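Local coordinates for protein alkane monooxygenase (Geobacillus thermodenitrificans, PDB 3B9O) that belongs to the luciferase-like monooxygenase family of TIM-barrel flavoproteins and binds flavin mononucleotide, at residues 38-43 with 89-94; 65-70 with 319-324; 161-166 with 199-204; 282-287 with 351-356; 301-306 with 342-347. All coordinates share one frame; numbering follows the deposited sequence.

How the contacts relate
From the N terminus, contact 1 closes the first loop by packing helix 36-48 against helix 89-94. Contact 2 opens inside that loop, at 65-70, and closes only at 319-324, so the two cross. Nested within contact 2 is contact 3, joining helix 154-174 to strand 201-202. Contact 4 pairs barrel strand 276-285 with the added parallel strand 350-354; it crosses contact 2 and encloses contact 5, which ties the junction of helices 289-302 and 305-316 to the loop after helix 334-341. Contacts 2 and 5 cross, touching through a probable hydrogen bond, Tyr-66 OH to Glu-306 OE1 at 2.5 Å. Contacts 4 and 5 meet where Leu-351 CD2 packs 3.6 Å from Asp-345 CB.

Contact 1 of 5, residues 38-43 with 89-94; sequences YWTELA and ISAMAY
Met-92 lies beside Trp-39 with both side chains running the same way, and the methionine is central to the contact between helices 38-43 and 89-94. The methionine leaves its helix with CG anti to the carbonyl carbon (chi1 -67°), continues extended, and bends only at the final torsion. That course lays CG on the backbone of the facing helix, 3.5 Å from Trp-39 O, and brings SD to 3.9 Å from Trp-39 CB. The sulfur also makes an oblique Met-aromatic contact, 5.4 Å from the centroid of the Trp-39 six-membered ring. The indole itself leads off from the interface, and its NE1 is hydrogen-bonded to Tyr-33 O.

One turn further on, Ala-43 CB presses against Met-92 CB at 3.7 Å. At the more exposed border Thr-40 offers its methyl, CG2, to Ala-91 CB, also 3.7 Å away; its chi1 of 57° turns CG2 toward the alanine, while OG1 makes a weak hydrogen bond to Asn-37 O. Ala-43 and Ala-91 are small, which probably lets the CA atoms of Thr-40 and Met-92 approach to 4.9 Å.

The local axes approach to 8.4 Å and cross at -40°. Beneath them lie the barrel strands: Trp-39 packs on Leu-56 and Met-92 on Leu-54 of strand 53-57, while Met-92 also touches Phe-101 of strand 100-106, placing both helices on the outer layer of the barrel.

Contact 2 of 5, residues 65-70 with 319-324; sequences VYRQSR and DLSKYS
Tyr-66 and Asp-319 bring their CA atoms to 4.4 Å where an irregular loop, 65-70, meets a second loop holding a short 3-10 segment at 320-321. In the first, Gln-68 N bonds back to Val-65 O at 2.9 Å, a turn that presents Arg-67 N to its neighbour.

Asp-319 points its carboxylate into that turn. With CG anti to the backbone N (chi1 174°), OD1 accepts Arg-67 N at 3.0 Å from above the carboxylate plane, in a fairly straight bond (162° at the hydrogen). The same oxygen takes Ser-321 OG at 2.8 Å, on its syn side, and Ser-321 N at 3.0 Å. Three donors therefore grip one oxygen and probably favour an ionised carboxylate. The Tyr-66 ring stands 76° to the carboxylate plane, with CE1 3.9 Å from Ser-321 CB; its hydroxyl bonds to Glu-306.

The Asp-319 to Ser-321 arrangement is an Asx turn; its acceptor OD1 also takes Arg-67 N, and that bond ties the two distant loops.

Contact 3 of 5, residues 161-166 with 199-204; sequences ADEYLE and INHSGK
A His-carboxylate hydrogen bond, His-201 to Glu-163, joins helix 154-174 to the small antiparallel hairpin formed by strands 201-202 and 207-208, in the part of the chain between barrel strands 130-135 and 223-227. His-201 NE2 donates to Glu-163 OE2 at 2.8 Å, nearly straight (171° at the hydrogen), and the acceptor lies in the plane of the imidazole. Extended beyond CG, which is itself anti to the backbone N (chi1 -162°), Glu-163 reaches from the helix to the hairpin without a bend.

Its carboxylate is used further by the connection between the two strands: OE1 accepts the backbone N of Tyr-205 and OE2 that of Phe-206. Gly-203, with no side chain in the way, passes close by, its CA 3.4 Å from Glu-163 OE2. This buried acid is thus held by several donors, which would probably stabilise its negative charge.

One helical turn on, Glu-166 approaches the ring edge, with its carboxylate turned 79° from the imidazole plane. It is not bonded to the histidine; OE1 forms a salt bridge to Lys-170, whose NZ also hydrogen-bonds His-201 ND1. Donation at NE2 together with a lysine at ND1 is consistent with a neutral ring protonated at NE2. The nearest approach of this second acid is Glu-166 OE2 to His-201 CE1, 3.4 Å, at the ring edge near its plane.

Contact 4 of 5, residues 282-287 with 351-356; sequences CVIVGK and LSVGTP
Leu-351 leans toward strand 282-285 and sets its CD1 methyl 3.8 Å from Cys-282 CB and 4.0 Å from Ile-284 CD1. Leaving with CG anti to the backbone N (chi1 175°), it crosses Ile-284 at a slant; Val-353 follows on the same face, its CG2 4.3 Å from Ile-284 CD1. Helix 289-302 touches both Ile-284 and Val-353 there. On the face of Val-283, Val-285 and Ser-352, covered in part by Val-359 of helix 356-370, Val-285 uses CG2 to meet Pro-356 CD at 3.8 Å, while Ser-352 OG bonds to Glu-362.

Four backbone bonds fix the parallel register. Ile-284 N donates to Ser-352 O (2.9 Å) and Ile-284 O accepts Gly-354 N (3.0 Å); Ser-352 N to Cys-282 O and Gly-286 N to Gly-354 O extend the pairing to either side.

Strand 350-354 thus adds an extra parallel strand beside barrel strand 276-285; the four bonds satisfy amides and carbonyls the two turn toward each other, while apolar groups carry much of the side-chain contact.

Contact 5 of 5, residues 301-306 with 342-347; sequences KYWSLE and SKLDGK
Trp-303 receives Leu-344 on one face of its indole, and this is the tight part of the contact. Leu-344 CD2 lies 3.2 Å from Trp-303 CE3, displaced toward the rim of the ring. On the same side Leu-344 CA stands over the six-membered ring, 4.2 Å from its centroid and 11° off the normal, a CH-pi contact. Trp-303 carries CG anti to its backbone N (chi1 -166°), which sends the ring toward the type I turn Lys-343 to Gly-346. The second torsion of Leu-344, -135°, lies off the staggered positions, perhaps because of this close fit.

Away from the indole face the fit slackens. Leu-305 CD2 reaches Ser-342 CB at 3.9 Å, the aliphatic chain of Lys-347 brings CE only to 4.1 Å from Trp-303 CZ2, and Lys-343 points away at the exposed border.

The polar groups are served by other residues: Trp-303 NE1 is hydrogen-bonded to Met-341 O, and Ser-342 O accepts Gln-300 NE2. His-308 stacks on the indole. The contact across the two segments thus rests on dispersion and CH-pi attraction, with the indole N-H satisfied at the end of helix 334-341, which probably helps fix the rotation of the ring.

Contact 1 of 5, residues 38-43 with 89-94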
# COMPACT_ATOMS: atom_id res chain seq x y z
N TYR A 38 16.07 4.90 -11.71
CA TYR A 38 14.69 4.46 -12.04
C TYR A 38 13.71 5.09 -11.04
O TYR A 38 12.71 5.73 -11.44
CB TYR A 38 14.55 2.91 -12.05
CG TYR A 38 13.09 2.49 -12.14
CD1 TYR A 38 12.42 2.49 -13.37
CD2 TYR A 38 12.36 2.18 -10.99
CE1 TYR A 38 11.07 2.17 -13.46
CE2 TYR A 38 11.01 1.85 -11.07
CZ TYR A 38 10.39 1.84 -12.30
OH TYR A 38 9.07 1.52 -12.36
N TRP A 39 14.01 4.93 -9.75
CA TRP A 39 13.13 5.40 -8.66
C TRP A 39 12.95 6.92 -8.63
O TRP A 39 11.82 7.39 -8.52
CB TRP A 39 13.63 4.84 -7.32
CG TRP A 39 13.58 3.32 -7.39
CD1 TRP A 39 14.62 2.46 -7.62
CD2 TRP A 39 12.39 2.53 -7.34
NE1 TRP A 39 14.16 1.14 -7.66
CE2 TRP A 39 12.79 1.16 -7.47
CE3 TRP A 39 11.02 2.84 -7.09
CZ2 TRP A 39 11.86 0.10 -7.42
CZ3 TRP A 39 10.10 1.80 -7.05
CH2 TRP A 39 10.51 0.44 -7.22
N THR A 40 14.03 7.66 -8.78
CA THR A 40 13.94 9.13 -8.79
C THR A 40 13.18 9.61 -10.05
O THR A 40 12.33 10.51 -9.97
CB THR A 40 15.32 9.83 -8.69
OG1 THR A 40 16.19 9.40 -9.76
CG2 THR A 40 15.95 9.52 -7.32
N GLU A 41 13.47 9.02 -11.20
CA GLU A 41 12.75 9.37 -12.45
C GLU A 41 11.26 9.04 -12.30
O GLU A 41 10.40 9.83 -12.67
CB GLU A 41 13.33 8.59 -13.61
CG GLU A 41 14.69 9.15 -14.16
CD GLU A 41 15.47 8.10 -14.97
OE1 GLU A 41 14.87 7.11 -15.45
OE2 GLU A 41 16.71 8.26 -15.09
N LEU A 42 10.96 7.85 -11.77
CA LEU A 42 9.55 7.52 -11.43
C LEU A 42 8.85 8.59 -10.55
O LEU A 42 7.74 9.08 -10.88
CB LEU A 42 9.44 6.12 -10.81
CG LEU A 42 8.05 5.62 -10.40
CD1 LEU A 42 7.02 5.69 -11.60
CD2 LEU A 42 8.08 4.21 -9.75
N ALA A 43 9.49 8.93 -9.44
CA ALA A 43 8.95 9.90 -8.50
C ALA A 43 8.68 11.22 -9.22
O ALA A 43 7.60 11.82 -9.08
CB ALA A 43 9.93 10.12 -7.31
N ILE A 89 13.24 5.73 -0.22
CA ILE A 89 12.40 6.88 0.04
C ILE A 89 13.14 8.19 0.01
O ILE A 89 12.64 9.16 -0.61
CB ILE A 89 11.55 6.72 1.35
CG1 ILE A 89 10.70 5.41 1.30
CG2 ILE A 89 10.64 7.93 1.55
CD1 ILE A 89 9.77 5.30 0.02
N SER A 90 14.30 8.27 0.66
CA SER A 90 14.92 9.59 0.76
C SER A 90 15.25 10.19 -0.63
O SER A 90 15.05 11.40 -0.83
CB SER A 90 16.11 9.64 1.70
OG SER A 90 17.19 8.81 1.27
N ALA A 91 15.80 9.38 -1.54
CA ALA A 91 16.14 9.89 -2.91
C ALA A 91 14.89 10.41 -3.64
O ALA A 91 14.95 11.47 -4.28
CB ALA A 91 16.79 8.84 -3.76
N MET A 92 13.79 9.65 -3.53
CA MET A 92 12.54 10.02 -4.20
C MET A 92 11.94 11.28 -3.58
O MET A 92 11.43 12.12 -4.31
CB MET A 92 11.55 8.87 -4.22
CG MET A 92 11.97 7.69 -5.08
SD MET A 92 10.69 6.42 -5.27
CE MET A 92 10.48 5.97 -3.55
N ALA A 93 12.00 11.38 -2.25
CA ALA A 93 11.55 12.56 -1.54
C ALA A 93 12.41 13.76 -1.93
O ALA A 93 11.89 14.89 -2.01
CB ALA A 93 11.62 12.33 0.00
N TYR A 94 13.70 13.53 -2.18
CA TYR A 94 14.64 14.65 -2.52
C TYR A 94 14.22 15.33 -3.82
O TYR A 94 14.25 16.55 -3.88
CB TYR A 94 16.12 14.21 -2.59
CG TYR A 94 17.09 15.29 -3.08
CD1 TYR A 94 17.39 16.41 -2.29
CD2 TYR A 94 17.69 15.21 -4.34
CE1 TYR A 94 18.27 17.43 -2.75
CE2 TYR A 94 18.58 16.17 -4.80
CZ TYR A 94 18.87 17.29 -4.01
OH TYR A 94 19.75 18.26 -4.48

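Contact 2 of 5, residues 65-70 with 319-324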
# COMPACT_ATOMS: atom_id res chain seq x y z
N VAL A 65 5.02 -21.95 -2.70
CA VAL A 65 3.87 -22.82 -2.42
C VAL A 65 3.58 -23.65 -3.66
O VAL A 65 3.50 -24.89 -3.60
CB VAL A 65 2.63 -22.05 -1.90
CG1 VAL A 65 1.38 -22.95 -1.93
CG2 VAL A 65 2.88 -21.50 -0.49
N TYR A 66 3.44 -22.97 -4.80
CA TYR A 66 3.17 -23.65 -6.05
C TYR A 66 4.34 -24.59 -6.43
O TYR A 66 5.51 -24.19 -6.43
CB TYR A 66 2.85 -22.63 -7.14
CG TYR A 66 2.69 -23.20 -8.54
CD1 TYR A 66 1.61 -24.01 -8.87
CD2 TYR A 66 3.63 -22.92 -9.53
CE1 TYR A 66 1.47 -24.53 -10.16
CE2 TYR A 66 3.51 -23.42 -10.80
CZ TYR A 66 2.42 -24.24 -11.11
OH TYR A 66 2.29 -24.71 -12.40
N ARG A 67 3.98 -25.85 -6.72
CA ARG A 67 4.91 -26.97 -6.92
C ARG A 67 5.89 -27.19 -5.77
O ARG A 67 6.98 -27.74 -5.98
CB ARG A 67 5.62 -26.87 -8.27
CG ARG A 67 4.62 -26.66 -9.43
CD ARG A 67 5.28 -26.47 -10.76
NE ARG A 67 6.13 -27.61 -11.08
CZ ARG A 67 5.88 -28.51 -12.04
NH1 ARG A 67 4.79 -28.41 -12.82
NH2 ARG A 67 6.74 -29.50 -12.22
N GLN A 68 5.52 -26.75 -4.58
CA GLN A 68 6.29 -26.99 -3.36
C GLN A 68 7.73 -26.42 -3.36
O GLN A 68 8.58 -26.82 -2.56
CB GLN A 68 6.24 -28.50 -3.03
CG GLN A 68 4.81 -29.00 -2.77
CD GLN A 68 4.11 -28.15 -1.72
OE1 GLN A 68 3.03 -27.57 -1.97
NE2 GLN A 68 4.72 -28.02 -0.55
N SER A 69 7.99 -25.48 -4.24
CA SER A 69 9.32 -24.97 -4.44
C SER A 69 9.24 -23.50 -4.83
O SER A 69 8.30 -23.08 -5.50
CB SER A 69 9.99 -25.77 -5.56
OG SER A 69 11.23 -25.23 -5.89
N ARG A 70 10.27 -22.75 -4.45
CA ARG A 70 10.46 -21.38 -4.91
C ARG A 70 10.88 -21.33 -6.37
O ARG A 70 10.92 -20.26 -6.94
CB ARG A 70 11.55 -20.71 -4.08
CG ARG A 70 12.93 -21.36 -4.28
CD ARG A 70 14.04 -20.68 -3.47
NE ARG A 70 15.33 -21.32 -3.76
CZ ARG A 70 15.81 -22.35 -3.07
NH1 ARG A 70 15.14 -22.79 -2.01
NH2 ARG A 70 16.98 -22.89 -3.42
N ASP A 319 -1.55 -24.80 -3.60
CA ASP A 319 -0.68 -25.27 -4.65
C ASP A 319 -1.49 -26.02 -5.72
O ASP A 319 -1.78 -27.21 -5.54
CB ASP A 319 0.41 -26.19 -4.07
CG ASP A 319 1.27 -26.83 -5.15
OD1 ASP A 319 1.08 -26.52 -6.33
OD2 ASP A 319 2.15 -27.63 -4.82
N LEU A 320 -1.82 -25.35 -6.83
CA LEU A 320 -2.72 -25.94 -7.84
C LEU A 320 -2.15 -27.10 -8.66
O LEU A 320 -2.88 -27.72 -9.46
CB LEU A 320 -3.24 -24.86 -8.81
CG LEU A 320 -4.02 -23.69 -8.22
CD1 LEU A 320 -4.55 -22.78 -9.32
CD2 LEU A 320 -5.16 -24.20 -7.31
N SER A 321 -0.85 -27.38 -8.49
CA SER A 321 -0.18 -28.43 -9.27
C SER A 321 -0.63 -29.74 -8.68
O SER A 321 -0.63 -30.77 -9.37
CB SER A 321 1.34 -28.30 -9.19
OG SER A 321 1.80 -28.70 -7.91
N LYS A 322 -0.99 -29.66 -7.40
CA LYS A 322 -1.55 -30.72 -6.57
C LYS A 322 -3.03 -31.07 -6.83
O LYS A 322 -3.64 -31.73 -5.99
CB LYS A 322 -1.50 -30.30 -5.10
CG LYS A 322 -0.15 -30.38 -4.46
CD LYS A 322 -0.27 -30.74 -3.00
CE LYS A 322 -0.56 -29.54 -2.13
NZ LYS A 322 0.21 -29.64 -0.85
N TYR A 323 -3.59 -30.60 -7.94
CA TYR A 323 -5.03 -30.71 -8.15
C TYR A 323 -5.33 -31.20 -9.54
O TYR A 323 -4.67 -30.80 -10.51
CB TYR A 323 -5.75 -29.34 -7.90
CG TYR A 323 -5.91 -28.92 -6.44
CD1 TYR A 323 -7.10 -29.15 -5.76
CD2 TYR A 323 -4.87 -28.28 -5.76
CE1 TYR A 323 -7.24 -28.75 -4.42
CE2 TYR A 323 -5.00 -27.90 -4.42
CZ TYR A 323 -6.19 -28.12 -3.77
OH TYR A 323 -6.33 -27.75 -2.45
N SER A 324 -6.33 -32.08 -9.65
CA SER A 324 -6.93 -32.38 -10.95
C SER A 324 -7.61 -31.12 -11.49
O SER A 324 -8.12 -30.30 -10.72
CB SER A 324 -7.97 -33.52 -10.82
OG SER A 324 -8.64 -33.75 -12.06

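Contact 3 of 5, residues 161-166 with 199-204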
# COMPACT_ATOMS: atom_id res chain seq x y z
N ALA A 161 -0.34 -7.33 15.62
CA ALA A 161 -0.40 -6.04 14.96
C ALA A 161 -1.10 -4.95 15.80
O ALA A 161 -0.64 -3.79 15.81
CB ALA A 161 -1.06 -6.20 13.60
N ASP A 162 -2.21 -5.29 16.48
CA ASP A 162 -2.86 -4.35 17.37
C ASP A 162 -1.86 -3.76 18.38
O ASP A 162 -1.77 -2.54 18.52
CB ASP A 162 -4.00 -5.03 18.15
CG ASP A 162 -5.30 -5.07 17.38
OD1 ASP A 162 -6.00 -6.10 17.47
OD2 ASP A 162 -5.65 -4.08 16.70
N GLU A 163 -1.09 -4.64 19.03
CA GLU A 163 -0.19 -4.19 20.10
C GLU A 163 1.03 -3.48 19.49
O GLU A 163 1.56 -2.55 20.08
CB GLU A 163 0.29 -5.38 20.94
CG GLU A 163 0.86 -4.94 22.28
CD GLU A 163 1.50 -6.05 23.07
OE1 GLU A 163 1.04 -7.21 23.03
OE2 GLU A 163 2.49 -5.76 23.72
N TYR A 164 1.46 -3.94 18.31
CA TYR A 164 2.55 -3.31 17.56
C TYR A 164 2.20 -1.82 17.31
O TYR A 164 3.01 -0.92 17.57
CB TYR A 164 2.74 -4.08 16.23
CG TYR A 164 4.07 -3.83 15.56
CD1 TYR A 164 5.03 -4.86 15.49
CD2 TYR A 164 4.39 -2.57 15.02
CE1 TYR A 164 6.27 -4.68 14.89
CE2 TYR A 164 5.67 -2.35 14.41
CZ TYR A 164 6.58 -3.42 14.35
OH TYR A 164 7.82 -3.20 13.78
N LEU A 165 1.01 -1.59 16.77
CA LEU A 165 0.49 -0.23 16.58
C LEU A 165 0.33 0.53 17.90
O LEU A 165 0.64 1.72 17.97
CB LEU A 165 -0.81 -0.25 15.77
CG LEU A 165 -0.65 -0.29 14.23
CD1 LEU A 165 -2.03 -0.30 13.66
CD2 LEU A 165 0.10 0.94 13.70
N GLU A 166 -0.13 -0.15 18.96
CA GLU A 166 -0.26 0.46 20.31
C GLU A 166 1.08 1.10 20.67
O GLU A 166 1.14 2.27 21.08
CB GLU A 166 -0.66 -0.60 21.37
CG GLU A 166 -1.21 -0.02 22.71
CD GLU A 166 -1.44 -1.04 23.92
OE1 GLU A 166 -1.63 -0.49 25.05
OE2 GLU A 166 -1.42 -2.32 23.77
N ILE A 199 7.16 5.62 27.92
CA ILE A 199 5.79 5.20 27.57
C ILE A 199 5.31 4.05 28.46
O ILE A 199 4.11 3.83 28.57
CB ILE A 199 5.63 4.80 26.05
CG1 ILE A 199 6.52 3.59 25.71
CG2 ILE A 199 5.84 6.04 25.16
CD1 ILE A 199 6.18 2.84 24.38
N ASN A 200 6.24 3.34 29.08
CA ASN A 200 5.90 2.24 29.98
C ASN A 200 4.85 1.32 29.43
O ASN A 200 3.80 1.05 30.07
CB ASN A 200 5.48 2.78 31.35
CG ASN A 200 6.56 3.61 31.97
OD1 ASN A 200 6.35 4.77 32.28
ND2 ASN A 200 7.76 3.03 32.09
N HIS A 201 5.14 0.83 28.23
CA HIS A 201 4.27 -0.12 27.59
C HIS A 201 4.57 -1.53 28.08
O HIS A 201 5.71 -1.96 28.16
CB HIS A 201 4.36 -0.07 26.05
CG HIS A 201 3.62 -1.19 25.39
ND1 HIS A 201 2.33 -1.05 24.93
CD2 HIS A 201 3.96 -2.48 25.17
CE1 HIS A 201 1.91 -2.20 24.45
NE2 HIS A 201 2.88 -3.08 24.57
N SER A 202 3.50 -2.26 28.33
CA SER A 202 3.59 -3.58 28.86
C SER A 202 2.39 -4.33 28.30
O SER A 202 1.26 -3.96 28.56
CB SER A 202 3.51 -3.46 30.40
OG SER A 202 4.24 -4.52 30.99
N GLY A 203 2.62 -5.36 27.49
CA GLY A 203 1.50 -6.12 26.95
C GLY A 203 1.92 -7.54 26.73
O GLY A 203 3.01 -7.94 27.15
N LYS A 204 1.08 -8.30 26.03
CA LYS A 204 1.34 -9.69 25.76
C LYS A 204 2.60 -9.95 24.91
O LYS A 204 3.35 -10.90 25.18
CB LYS A 204 0.12 -10.31 25.08
CG LYS A 204 0.31 -11.69 24.49
CD LYS A 204 -1.03 -12.25 24.06
CE LYS A 204 -0.95 -13.74 23.84
NZ LYS A 204 -2.23 -14.14 23.23

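Contact 4 of 5, residues 282-287 with 351-356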
# COMPACT_ATOMS: atom_id res chain seq x y z
N CYS A 282 -6.33 -1.55 -13.16
CA CYS A 282 -5.35 -1.60 -14.24
C CYS A 282 -5.95 -0.84 -15.42
O CYS A 282 -7.13 -1.01 -15.75
CB CYS A 282 -5.04 -3.04 -14.66
SG CYS A 282 -4.73 -4.23 -13.33
N VAL A 283 -5.16 0.04 -16.03
CA VAL A 283 -5.68 0.89 -17.08
C VAL A 283 -4.84 0.65 -18.33
O VAL A 283 -3.61 0.68 -18.26
CB VAL A 283 -5.62 2.41 -16.69
CG1 VAL A 283 -5.92 3.26 -17.90
CG2 VAL A 283 -6.61 2.72 -15.49
N ILE A 284 -5.50 0.36 -19.45
CA ILE A 284 -4.83 0.29 -20.73
C ILE A 284 -5.58 1.28 -21.61
O ILE A 284 -6.77 1.06 -21.96
CB ILE A 284 -4.88 -1.12 -21.36
CG1 ILE A 284 -4.16 -2.16 -20.49
CG2 ILE A 284 -4.29 -1.07 -22.81
CD1 ILE A 284 -4.54 -3.65 -20.84
N VAL A 285 -4.92 2.38 -21.94
CA VAL A 285 -5.58 3.51 -22.58
C VAL A 285 -4.93 3.87 -23.94
O VAL A 285 -3.70 3.72 -24.14
CB VAL A 285 -5.67 4.73 -21.60
CG1 VAL A 285 -4.29 5.30 -21.26
CG2 VAL A 285 -6.61 5.85 -22.14
N GLY A 286 -5.78 4.32 -24.87
CA GLY A 286 -5.31 4.84 -26.16
C GLY A 286 -6.20 5.97 -26.64
O GLY A 286 -7.29 6.20 -26.12
N LYS A 287 -5.75 6.68 -27.66
CA LYS A 287 -6.54 7.77 -28.24
C LYS A 287 -7.80 7.23 -28.90
O LYS A 287 -8.82 7.93 -29.00
CB LYS A 287 -5.67 8.54 -29.23
CG LYS A 287 -4.48 9.15 -28.49
CD LYS A 287 -3.38 9.65 -29.41
CE LYS A 287 -3.21 11.13 -29.21
NZ LYS A 287 -4.48 11.81 -29.61
N LEU A 351 -10.10 -4.08 -14.57
CA LEU A 351 -9.35 -3.74 -15.78
C LEU A 351 -10.15 -2.77 -16.66
O LEU A 351 -11.24 -3.11 -17.13
CB LEU A 351 -8.96 -4.99 -16.58
CG LEU A 351 -8.28 -4.70 -17.92
CD1 LEU A 351 -7.06 -3.78 -17.78
CD2 LEU A 351 -7.92 -6.01 -18.66
N SER A 352 -9.64 -1.57 -16.85
CA SER A 352 -10.29 -0.62 -17.75
C SER A 352 -9.48 -0.44 -19.07
O SER A 352 -8.33 -0.01 -19.07
CB SER A 352 -10.56 0.71 -17.03
OG SER A 352 -11.34 1.57 -17.84
N VAL A 353 -10.11 -0.74 -20.21
CA VAL A 353 -9.42 -0.69 -21.49
C VAL A 353 -10.18 0.22 -22.45
O VAL A 353 -11.39 0.04 -22.63
CB VAL A 353 -9.33 -2.08 -22.12
CG1 VAL A 353 -8.53 -2.02 -23.47
CG2 VAL A 353 -8.75 -3.07 -21.15
N GLY A 354 -9.52 1.20 -23.06
CA GLY A 354 -10.20 2.01 -24.06
C GLY A 354 -9.65 3.42 -24.12
O GLY A 354 -8.49 3.64 -23.84
N THR A 355 -10.50 4.35 -24.50
CA THR A 355 -10.11 5.77 -24.62
C THR A 355 -10.13 6.41 -23.24
O THR A 355 -10.74 5.85 -22.32
CB THR A 355 -11.07 6.52 -25.53
OG1 THR A 355 -12.37 6.50 -24.91
CG2 THR A 355 -11.12 5.85 -26.94
N PRO A 356 -9.52 7.61 -23.10
CA PRO A 356 -9.57 8.29 -21.80
C PRO A 356 -10.97 8.62 -21.31
O PRO A 356 -11.17 8.62 -20.10
CB PRO A 356 -8.82 9.60 -22.04
CG PRO A 356 -7.98 9.36 -23.28
CD PRO A 356 -8.71 8.34 -24.09

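Contact 5 of 5, residues 301-306 with 342-347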
# COMPACT_ATOMS: atom_id res chain seq x y z
N LYS A 301 0.21 -11.51 -24.91
CA LYS A 301 1.30 -12.37 -25.44
C LYS A 301 2.37 -12.73 -24.38
O LYS A 301 2.88 -13.86 -24.34
CB LYS A 301 1.94 -11.65 -26.64
CG LYS A 301 3.25 -12.21 -27.13
CD LYS A 301 3.84 -11.34 -28.26
CE LYS A 301 5.21 -11.85 -28.73
NZ LYS A 301 5.61 -11.14 -30.00
N TYR A 302 2.69 -11.77 -23.51
CA TYR A 302 3.70 -11.94 -22.44
C TYR A 302 3.19 -12.42 -21.09
O TYR A 302 4.01 -12.72 -20.22
CB TYR A 302 4.49 -10.62 -22.23
CG TYR A 302 5.27 -10.23 -23.44
CD1 TYR A 302 4.71 -9.39 -24.40
CD2 TYR A 302 6.56 -10.73 -23.66
CE1 TYR A 302 5.43 -9.04 -25.54
CE2 TYR A 302 7.28 -10.40 -24.83
CZ TYR A 302 6.71 -9.55 -25.74
OH TYR A 302 7.39 -9.17 -26.86
N TRP A 303 1.87 -12.52 -20.92
CA TRP A 303 1.28 -12.93 -19.64
C TRP A 303 1.69 -14.36 -19.37
O TRP A 303 1.42 -15.24 -20.20
CB TRP A 303 -0.24 -12.85 -19.71
CG TRP A 303 -1.03 -12.91 -18.42
CD1 TRP A 303 -1.78 -13.97 -17.94
CD2 TRP A 303 -1.25 -11.83 -17.50
NE1 TRP A 303 -2.40 -13.62 -16.77
CE2 TRP A 303 -2.10 -12.31 -16.49
CE3 TRP A 303 -0.77 -10.51 -17.43
CZ2 TRP A 303 -2.51 -11.50 -15.42
CZ3 TRP A 303 -1.18 -9.70 -16.35
CH2 TRP A 303 -2.04 -10.21 -15.37
N SER A 304 2.36 -14.58 -18.23
CA SER A 304 2.92 -15.88 -17.91
C SER A 304 2.06 -16.60 -16.90
O SER A 304 2.09 -16.30 -15.71
CB SER A 304 4.35 -15.79 -17.36
OG SER A 304 4.84 -17.11 -17.10
N LEU A 305 1.31 -17.58 -17.39
CA LEU A 305 0.46 -18.41 -16.52
C LEU A 305 1.24 -18.99 -15.33
O LEU A 305 0.74 -19.00 -14.21
CB LEU A 305 -0.21 -19.52 -17.34
CG LEU A 305 -1.42 -20.25 -16.74
CD1 LEU A 305 -1.05 -21.59 -16.20
CD2 LEU A 305 -2.18 -19.41 -15.68
N GLU A 306 2.45 -19.48 -15.58
CA GLU A 306 3.25 -20.12 -14.54
C GLU A 306 3.66 -19.15 -13.41
O GLU A 306 3.61 -19.48 -12.22
CB GLU A 306 4.46 -20.79 -15.20
CG GLU A 306 4.93 -22.05 -14.49
CD GLU A 306 4.01 -23.29 -14.66
OE1 GLU A 306 4.21 -24.26 -13.92
OE2 GLU A 306 3.11 -23.31 -15.50
N SER A 342 -5.06 -17.17 -16.80
CA SER A 342 -4.26 -16.88 -18.00
C SER A 342 -4.81 -15.70 -18.81
O SER A 342 -4.36 -15.44 -19.93
CB SER A 342 -4.04 -18.13 -18.88
OG SER A 342 -5.24 -18.84 -19.10
N LYS A 343 -5.74 -14.96 -18.20
CA LYS A 343 -6.33 -13.76 -18.80
C LYS A 343 -5.99 -12.48 -17.99
O LYS A 343 -5.91 -12.53 -16.76
CB LYS A 343 -7.85 -13.94 -18.94
CG LYS A 343 -8.25 -15.28 -19.60
CD LYS A 343 -9.74 -15.38 -19.92
CE LYS A 343 -10.63 -15.26 -18.67
NZ LYS A 343 -11.98 -15.86 -18.90
N LEU A 344 -5.81 -11.36 -18.70
CA LEU A 344 -5.38 -10.08 -18.09
C LEU A 344 -6.36 -9.46 -17.08
O LEU A 344 -5.92 -8.71 -16.19
CB LEU A 344 -5.05 -9.01 -19.14
CG LEU A 344 -3.90 -9.15 -20.14
CD1 LEU A 344 -3.13 -7.86 -20.22
CD2 LEU A 344 -2.99 -10.29 -19.79
N ASP A 345 -7.65 -9.73 -17.24
CA ASP A 345 -8.67 -9.22 -16.33
C ASP A 345 -9.16 -10.26 -15.30
O ASP A 345 -10.24 -10.10 -14.71
CB ASP A 345 -9.85 -8.59 -17.09
CG ASP A 345 -10.70 -9.61 -17.85
OD1 ASP A 345 -10.19 -10.68 -18.27
OD2 ASP A 345 -11.90 -9.31 -18.01
N GLY A 346 -8.37 -11.31 -15.09
CA GLY A 346 -8.74 -12.35 -14.14
C GLY A 346 -8.34 -12.07 -12.69
O GLY A 346 -8.69 -12.84 -11.78
N LYS A 347 -7.60 -10.97 -12.48
CA LYS A 347 -7.11 -10.60 -11.15
C LYS A 347 -8.22 -9.96 -10.31
O LYS A 347 -9.32 -9.74 -10.81
CB LYS A 347 -5.89 -9.68 -11.28
CG LYS A 347 -4.65 -10.36 -11.87
CD LYS A 347 -3.68 -10.83 -10.78
CE LYS A 347 -2.69 -11.90 -11.31
NZ LYS A 347 -1.72 -12.40 -10.26